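Local coordinates for M32 carboxypeptidase (Pyrococcus furiosus, PDB 1KA2), which catalyses the metal-dependent, stepwise release of amino acids from the C-terminus of peptides with broad specificity, working as a homodimer, at residues A[239-244]-A[271-276]; A[223-226]-A[230-233]. One frame throughout, in Å; residues are numbered along the deposited sequence.

Interaction 2 precedes interaction 1 along the chain, and the two meet at the helix that carries the two histidine ligands of the metal, with centres about 10 Å apart. Strands 231-235 and 241-243 flank strand 248-253 in one small mixed sheet, which packs on helix 261-278. Residues 223-226 reach the same helix: Phe-271 CD1 lies 3.6 Å from Phe-225 CD1, and Ala-274 CB, which also meets Thr-241 in interaction 1, lies 3.9 Å from Phe-225 CE1. The magnesium ion is bound directly by His-273 of interaction 1, whereas the side chain of Phe-225 stays about 13 Å from it, at the nearest atoms, in the packing behind the site.

Interaction 1 of 2, residues A[239-244]-A[271-276]; sequences PFTTEF and FGHALY. With MG (magnesium ion), chain B.
Thr-241 meets His-273 with its branched end: OG1 lies 3.4 Å from His-273 CB and comes to the imidazole obliquely, while the methyl group meets Ala-274. CG2 of Thr-241 is 3.8 Å from the backbone N of Ala-274 and 4.1 Å from its CB. With chi1 at -68°, CG2 stands anti to the backbone N and faces the helix at Ala-274, while OG1 lies beside that N, next to His-273 CB. This one side chain makes the close packing, and the surface buried between the segments is small, 118 Å². The segments are not hydrogen-bonded to each other; instead OG1 is hydrogen-bonded to OE1 of Glu-270, the predicted proton donor/acceptor of the active site. Thr-241 is thus a second-shell residue that can hold that carboxylate in position. Helix 261-278 carries the HEXXH motif of the M32 metallopeptidases, and His-273 is its second histidine. With CG anti to its own carbonyl carbon, the His-273 ring leads away from the threonine to the metal. NE2 binds the magnesium ion at 2.1 Å, ND1 is hydrogen-bonded to His-298, and His-269 and Glu-299 complete the protein ligands. This side of the contact is the watery one: three waters, each about 2.2 Å from the magnesium, fill out its coordination. The neighbouring side chains, Phe-240 and Thr-242, pack instead on Glu-35 and Trp-32 of helix 8-36.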
loop_
_atom_site.group_PDB
_atom_site.type_symbol
_atom_site.label_atom_id
_atom_site.label_comp_id
_atom_site.label_asym_id
_atom_site.label_seq_id
_atom_site.Cartn_x
_atom_site.Cartn_y
_atom_site.Cartn_z
ATOM N N PRO A 239 10.978 -12.491 5.490
ATOM C CA PRO A 239 11.548 -11.833 4.311
ATOM C C PRO A 239 10.892 -12.282 3.020
ATOM O O PRO A 239 10.661 -13.472 2.818
ATOM C CB PRO A 239 13.015 -12.246 4.355
ATOM C CG PRO A 239 13.277 -12.447 5.810
ATOM C CD PRO A 239 12.029 -13.162 6.273
ATOM N N PHE A 240 10.589 -11.325 2.152
ATOM C CA PHE A 240 10.000 -11.627 0.857
ATOM C C PHE A 240 10.320 -10.510 -0.128
ATOM O O PHE A 240 10.888 -9.484 0.240
ATOM C CB PHE A 240 8.476 -11.829 0.968
ATOM C CG PHE A 240 7.713 -10.583 1.342
ATOM C CD1 PHE A 240 7.304 -9.681 0.368
ATOM C CD2 PHE A 240 7.412 -10.313 2.669
ATOM C CE1 PHE A 240 6.601 -8.525 0.717
ATOM C CE2 PHE A 240 6.715 -9.161 3.025
ATOM C CZ PHE A 240 6.308 -8.266 2.043
ATOM N N THR A 241 9.962 -10.734 -1.386
ATOM C CA THR A 241 10.189 -9.767 -2.443
ATOM C C THR A 241 8.881 -9.579 -3.192
ATOM O O THR A 241 8.171 -10.549 -3.448
ATOM C CB THR A 241 11.263 -10.277 -3.445
ATOM O OG1 THR A 241 12.539 -10.320 -2.805
ATOM C CG2 THR A 241 11.332 -9.380 -4.679
ATOM N N THR A 242 8.547 -8.331 -3.515
ATOM C CA THR A 242 7.339 -8.047 -4.282
ATOM C C THR A 242 7.669 -7.136 -5.432
ATOM O O THR A 242 8.576 -6.319 -5.349
ATOM C CB THR A 242 6.269 -7.267 -3.526
ATOM O OG1 THR A 242 6.710 -6.981 -2.194
ATOM C CG2 THR A 242 4.962 -8.017 -3.566
ATOM N N GLU A 243 6.886 -7.253 -6.489
ATOM C CA GLU A 243 7.060 -6.417 -7.649
ATOM C C GLU A 243 5.761 -5.664 -7.860
ATOM O O GLU A 243 4.747 -6.269 -8.193
ATOM C CB GLU A 243 7.338 -7.263 -8.886
ATOM C CG GLU A 243 8.265 -8.421 -8.649
ATOM C CD GLU A 243 7.550 -9.686 -8.210
ATOM O OE1 GLU A 243 6.500 -10.007 -8.801
ATOM O OE2 GLU A 243 8.051 -10.373 -7.291
ATOM N N PHE A 244 5.778 -4.357 -7.627
ATOM C CA PHE A 244 4.595 -3.544 -7.874
ATOM C C PHE A 244 4.713 -3.190 -9.361
ATOM O O PHE A 244 3.726 -2.928 -10.048
ATOM C CB PHE A 244 4.621 -2.264 -7.023
ATOM C CG PHE A 244 4.396 -2.490 -5.543
ATOM C CD1 PHE A 244 4.366 -1.409 -4.668
ATOM C CD2 PHE A 244 4.244 -3.775 -5.019
ATOM C CE1 PHE A 244 4.190 -1.593 -3.292
ATOM C CE2 PHE A 244 4.066 -3.973 -3.630
ATOM C CZ PHE A 244 4.042 -2.872 -2.773
ATOM N N PHE A 271 17.456 -9.868 -2.338
ATOM C CA PHE A 271 17.999 -8.978 -3.364
ATOM C C PHE A 271 18.058 -9.730 -4.695
ATOM O O PHE A 271 17.769 -9.164 -5.762
ATOM C CB PHE A 271 19.412 -8.507 -2.992
ATOM C CG PHE A 271 20.160 -7.883 -4.140
ATOM C CD1 PHE A 271 19.906 -6.569 -4.524
ATOM C CD2 PHE A 271 21.069 -8.636 -4.883
ATOM C CE1 PHE A 271 20.542 -6.011 -5.636
ATOM C CE2 PHE A 271 21.712 -8.091 -5.997
ATOM C CZ PHE A 271 21.445 -6.772 -6.376
ATOM N N GLY A 272 18.438 -11.005 -4.626
ATOM C CA GLY A 272 18.541 -11.817 -5.829
ATOM C C GLY A 272 17.225 -11.922 -6.569
ATOM O O GLY A 272 17.187 -11.929 -7.803
ATOM N N HIS A 273 16.138 -12.023 -5.809
ATOM C CA HIS A 273 14.808 -12.095 -6.391
ATOM C C HIS A 273 14.488 -10.763 -7.055
ATOM O O HIS A 273 13.999 -10.714 -8.185
ATOM C CB HIS A 273 13.749 -12.340 -5.309
ATOM C CG HIS A 273 13.682 -13.748 -4.814
ATOM N ND1 HIS A 273 13.373 -14.813 -5.634
ATOM C CD2 HIS A 273 13.827 -14.261 -3.571
ATOM C CE1 HIS A 273 13.331 -15.920 -4.917
ATOM N NE2 HIS A 273 13.602 -15.611 -3.662
ATOM N N ALA A 274 14.772 -9.689 -6.325
ATOM C CA ALA A 274 14.485 -8.326 -6.775
ATOM C C ALA A 274 15.212 -7.896 -8.047
ATOM O O ALA A 274 14.581 -7.390 -8.982
ATOM C CB ALA A 274 14.780 -7.344 -5.641
ATOM N N LEU A 275 16.532 -8.094 -8.086
ATOM C CA LEU A 275 17.337 -7.710 -9.252
ATOM C C LEU A 275 16.681 -8.283 -10.493
ATOM O O LEU A 275 16.556 -7.617 -11.524
ATOM C CB LEU A 275 18.770 -8.248 -9.129
ATOM C CG LEU A 275 19.703 -7.934 -10.313
ATOM C CD1 LEU A 275 20.007 -6.443 -10.332
ATOM C CD2 LEU A 275 20.993 -8.716 -10.194
ATOM N N TYR A 276 16.248 -9.527 -10.370
ATOM C CA TYR A 276 15.576 -10.239 -11.444
ATOM C C TYR A 276 14.369 -9.444 -11.966
ATOM O O TYR A 276 14.225 -9.198 -13.168
ATOM C CB TYR A 276 15.137 -11.600 -10.907
ATOM C CG TYR A 276 14.545 -12.563 -11.906
ATOM C CD1 TYR A 276 14.319 -12.203 -13.238
ATOM C CD2 TYR A 276 14.242 -13.863 -11.515
ATOM C CE1 TYR A 276 13.805 -13.137 -14.157
ATOM C CE2 TYR A 276 13.737 -14.789 -12.407
ATOM C CZ TYR A 276 13.517 -14.437 -13.722
ATOM O OH TYR A 276 12.999 -15.401 -14.573
HETATM MG MG MG B . 13.312 -16.957 -2.111
HETATM O O HOH W 1 12.347 -15.623 -0.660
HETATM O O HOH W 2 11.265 -17.545 -2.495
HETATM O O HOH W 3 13.136 -18.660 -0.682
#

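Interaction 2 of 2, residues A[223-226]-A[230-233]; sequences FGFP and RARL
The connection between helix 209-223 and strand 231-235 doubles back through an alpha-turn (226-230), which brings Phe-225 and Pro-226 against Arg-230 and Ala-231. Pro-226 O receives two backbone N-H groups: Arg-230 N lies 3.0 Å from Pro-226 O in a nearly straight bond (N-H...O 169°), and Ala-231 N lies 2.9 Å from it in a weak, strongly bent one. Pro-226 CG also rests 3.9 Å from Arg-230 CB. The rest of the arginine leads away to a salt bridge with Glu-282.

Beside the turn, the methyl group of Ala-231 sits over one face of the Phe-225 ring, in a CH-pi contact with CB 3.9 Å from the ring centroid. It is shifted toward the rim, so the closest ring atom is CZ, 3.5 Å from Ala-231 CB. Arg-232 O comes to the ring's edge, near its plane, 3.8 Å from Phe-225 CE2. The first torsion of Phe-225 (chi1 -167°) sets CG opposite the backbone N and swings the ring to the strand, where it also packs on Ile-251 and on Ala-274 and Leu-278 of helix 261-278. A serine in place of Phe-225 would probably open a gap beside Ala-231 and leave its methyl group without an aromatic face to rest on. The neighbouring Arg-232 points away from the turn, pairing with Asp-234 and hydrogen-bonded to Asn-37 O of the second subunit.

The helix itself stops in a Schellman motif, with Gly-224 at positive phi as its C-prime residue, a typical helix ending here followed after Phe-225 by the turn into strand 231-235, which is outermost within this chain in the small sheet beside the HEXXH helix.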
loop_
_atom_site.group_PDB
_atom_site.type_symbol
_atom_site.label_atom_id
_atom_site.label_comp_id
_atom_site.label_asym_id
_atom_site.label_seq_id
_atom_site.Cartn_x
_atom_site.Cartn_y
_atom_site.Cartn_z
ATOM N N PHE A 223 25.645 -3.378 -3.789
ATOM C CA PHE A 223 25.055 -4.165 -4.875
ATOM C C PHE A 223 24.421 -3.247 -5.920
ATOM O O PHE A 223 24.067 -3.692 -7.016
ATOM C CB PHE A 223 23.953 -5.100 -4.349
ATOM C CG PHE A 223 24.460 -6.309 -3.597
ATOM C CD1 PHE A 223 25.808 -6.658 -3.609
ATOM C CD2 PHE A 223 23.562 -7.131 -2.909
ATOM C CE1 PHE A 223 26.251 -7.802 -2.951
ATOM C CE2 PHE A 223 23.995 -8.281 -2.248
ATOM C CZ PHE A 223 25.340 -8.618 -2.269
ATOM N N GLY A 224 24.255 -1.975 -5.577
ATOM C CA GLY A 224 23.634 -1.057 -6.513
ATOM C C GLY A 224 22.113 -1.128 -6.463
ATOM O O GLY A 224 21.429 -0.740 -7.416
ATOM N N PHE A 225 21.583 -1.639 -5.352
ATOM C CA PHE A 225 20.137 -1.745 -5.152
ATOM C C PHE A 225 19.645 -0.293 -5.203
ATOM O O PHE A 225 20.044 0.534 -4.384
ATOM C CB PHE A 225 19.859 -2.394 -3.791
ATOM C CG PHE A 225 18.433 -2.841 -3.601
ATOM C CD1 PHE A 225 17.804 -3.622 -4.561
ATOM C CD2 PHE A 225 17.740 -2.516 -2.444
ATOM C CE1 PHE A 225 16.503 -4.081 -4.376
ATOM C CE2 PHE A 225 16.438 -2.970 -2.245
ATOM C CZ PHE A 225 15.819 -3.760 -3.219
ATOM N N PRO A 226 18.778 0.033 -6.174
ATOM C CA PRO A 226 18.233 1.385 -6.367
ATOM C C PRO A 226 17.187 1.896 -5.367
ATOM O O PRO A 226 16.029 2.116 -5.730
ATOM C CB PRO A 226 17.705 1.324 -7.799
ATOM C CG PRO A 226 17.146 -0.060 -7.860
ATOM C CD PRO A 226 18.212 -0.904 -7.166
ATOM N N ARG A 230 13.732 3.040 -7.341
ATOM C CA ARG A 230 12.997 1.911 -7.899
ATOM C C ARG A 230 12.807 0.792 -6.870
ATOM O O ARG A 230 12.199 -0.229 -7.164
ATOM C CB ARG A 230 13.729 1.357 -9.124
ATOM C CG ARG A 230 13.521 2.176 -10.389
ATOM C CD ARG A 230 14.384 1.695 -11.538
ATOM N NE ARG A 230 13.600 1.656 -12.767
ATOM C CZ ARG A 230 14.059 2.001 -13.962
ATOM N NH1 ARG A 230 15.307 2.418 -14.093
ATOM N NH2 ARG A 230 13.274 1.924 -15.025
ATOM N N ALA A 231 13.310 0.979 -5.656
ATOM C CA ALA A 231 13.169 -0.078 -4.667
ATOM C C ALA A 231 13.178 0.391 -3.231
ATOM O O ALA A 231 13.544 1.533 -2.928
ATOM C CB ALA A 231 14.274 -1.125 -4.873
ATOM N N ARG A 232 12.778 -0.517 -2.351
ATOM C CA ARG A 232 12.723 -0.254 -0.924
ATOM C C ARG A 232 13.132 -1.500 -0.140
ATOM O O ARG A 232 13.023 -2.625 -0.633
ATOM C CB ARG A 232 11.293 0.093 -0.473
ATOM C CG ARG A 232 10.628 1.325 -1.074
ATOM C CD ARG A 232 9.351 1.602 -0.282
ATOM N NE ARG A 232 9.660 1.588 1.149
ATOM C CZ ARG A 232 10.041 2.656 1.848
ATOM N NH1 ARG A 232 10.141 3.837 1.253
ATOM N NH2 ARG A 232 10.358 2.540 3.135
ATOM N N LEU A 233 13.584 -1.270 1.086
ATOM C CA LEU A 233 13.935 -2.322 2.019
ATOM C C LEU A 233 13.186 -1.968 3.308
ATOM O O LEU A 233 13.321 -0.860 3.831
ATOM C CB LEU A 233 15.437 -2.360 2.302
ATOM C CG LEU A 233 15.792 -3.223 3.523
ATOM C CD1 LEU A 233 15.582 -4.700 3.188
ATOM C CD2 LEU A 233 17.245 -2.980 3.944
#